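Local atomic coordinates of 6-aminohexanoate-dimer hydrolase (Bacillus anthracis, PDB entry 4GB7), a protein that probably hydrolyses the amide bond of the 6-aminohexanoate dimer, as a member of the beta-lactamase clan. Residues G282-A287 with A307-R312. Sequence-based numbering, arbitrary orientation. Where two conformers were deposited one is given.
Sequences GMEENA and ARDMAR
E284 and R308 form a side-on salt bridge. R308 NE reaches E284 OE2 at 2.8 Å, and R308 NH1 reaches E284 OE1 at 2.9 Å. Both oxygens use syn lone pairs, and the carboxylate and guanidinium planes are nearly coplanar, 26° apart. The bend of R308 at chi3 (-58°) turns its guanidinium edge to the carboxylate. R308 NH2 pairs with E132 and E124. E284 OE2 also accepts from R312 NH1 (2.8 Å), through its anti lone pair. The R312 guanidinium is turned 66° from the carboxylate, and E284 CG lies over one of its faces. D309 binds the loop backbone: D309 OD1 accepts from E284 N (2.8 Å) and D309 OD2 from E285 N (2.9 Å). A water lies within hydrogen-bonding reach of D309 OD2 and N286 O. R312 NH1 makes a weak, bent bond to D309 OD1. Next to these bonds, the selenium of selenomethionine M283 packs on D309 CB (3.6 Å), and W278 of helix 269-278 touches both residues. The contact thus ties the loop leading into strand 287-290 to the first turns of helix 307-318. R312 NH1, between E284 OE2 and D309 OD1, probably offsets their repulsion. R308 adds charge balance for E284, and the two backbone N-H groups probably help D309 stay ionised.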
# COMPACT_ATOMS: atom_id res chain seq x y z
N GLY A 282 11.35 -2.86 15.52
CA GLY A 282 11.22 -1.80 16.54
C GLY A 282 9.99 -0.94 16.40
O GLY A 282 9.96 0.21 16.90
N MSE A 283 8.95 -1.48 15.77
CA MSE A 283 7.66 -0.75 15.59
C MSE A 283 7.08 -0.30 16.94
O MSE A 283 7.12 -1.04 17.92
CB MSE A 283 6.62 -1.65 14.97
CG MSE A 283 7.01 -2.26 13.60
SE MSE A 283 7.32 -0.81 12.31
CE MSE A 283 6.89 -1.89 10.77
N GLU A 284 6.54 0.91 16.95
CA GLU A 284 5.98 1.49 18.14
C GLU A 284 4.60 0.98 18.53
O GLU A 284 4.25 1.02 19.72
CB GLU A 284 5.84 3.01 17.91
CG GLU A 284 7.10 3.80 17.97
CD GLU A 284 6.77 5.25 17.65
OE1 GLU A 284 6.29 5.99 18.55
OE2 GLU A 284 6.99 5.64 16.51
N GLU A 285 3.78 0.63 17.52
CA GLU A 285 2.39 0.26 17.72
C GLU A 285 2.03 -0.95 16.89
O GLU A 285 2.72 -1.30 15.90
CB GLU A 285 1.42 1.41 17.34
CG GLU A 285 1.72 2.76 18.01
CD GLU A 285 1.50 2.83 19.50
OE1 GLU A 285 0.80 1.95 20.01
OE2 GLU A 285 2.01 3.83 20.15
N ASN A 286 0.95 -1.59 17.31
CA ASN A 286 0.31 -2.60 16.50
C ASN A 286 -0.17 -1.99 15.18
O ASN A 286 -0.48 -0.78 15.07
CB ASN A 286 -0.90 -3.23 17.22
CG ASN A 286 -0.51 -4.05 18.44
OD1 ASN A 286 0.62 -4.50 18.59
ND2 ASN A 286 -1.46 -4.21 19.34
N ALA A 287 -0.28 -2.84 14.18
CA ALA A 287 -1.05 -2.52 13.00
C ALA A 287 -2.28 -3.44 13.02
O ALA A 287 -2.50 -4.20 13.99
CB ALA A 287 -0.22 -2.67 11.72
N ALA A 307 2.29 6.24 10.91
CA ALA A 307 3.19 6.81 9.92
C ALA A 307 4.66 6.53 10.22
O ALA A 307 5.43 6.18 9.29
CB ALA A 307 2.98 8.33 9.76
N ARG A 308 5.06 6.70 11.48
CA ARG A 308 6.42 6.39 11.86
C ARG A 308 6.70 4.90 11.68
O ARG A 308 7.81 4.55 11.32
CB ARG A 308 6.74 6.80 13.28
CG ARG A 308 6.94 8.31 13.37
CD ARG A 308 7.61 8.76 14.67
NE ARG A 308 6.85 8.36 15.83
CZ ARG A 308 5.88 9.06 16.42
NH1 ARG A 308 5.27 8.54 17.48
NH2 ARG A 308 5.50 10.26 15.99
N ASP A 309 5.72 4.06 11.95
CA ASP A 309 5.95 2.63 11.78
C ASP A 309 6.14 2.30 10.30
O ASP A 309 7.00 1.47 9.96
CB ASP A 309 4.83 1.78 12.42
CG ASP A 309 4.98 1.71 13.96
OD1 ASP A 309 6.08 2.06 14.46
OD2 ASP A 309 4.06 1.24 14.66
N MSE A 310 5.36 2.89 9.44
CA MSE A 310 5.57 2.73 8.00
C MSE A 310 6.93 3.25 7.58
O MSE A 310 7.56 2.66 6.74
CB MSE A 310 4.51 3.41 7.18
CG MSE A 310 3.22 2.71 7.20
SE MSE A 310 3.35 0.88 6.50
CE MSE A 310 4.77 1.08 5.20
N ALA A 311 7.40 4.33 8.21
CA ALA A 311 8.73 4.84 7.93
C ALA A 311 9.84 3.85 8.32
O ALA A 311 10.85 3.74 7.64
CB ALA A 311 8.92 6.15 8.63
N ARG A 312 9.64 3.15 9.43
CA ARG A 312 10.58 2.12 9.84
C ARG A 312 10.66 1.04 8.78
O ARG A 312 11.75 0.60 8.41
CB ARG A 312 10.16 1.48 11.16
CG ARG A 312 10.20 2.42 12.36
CD ARG A 312 9.74 1.75 13.67
NE ARG A 312 10.12 2.58 14.80
CZ ARG A 312 9.42 3.64 15.22
NH1 ARG A 312 8.25 3.95 14.66
NH2 ARG A 312 9.90 4.39 16.19
O HOH W 1 1.55 0.86 13.41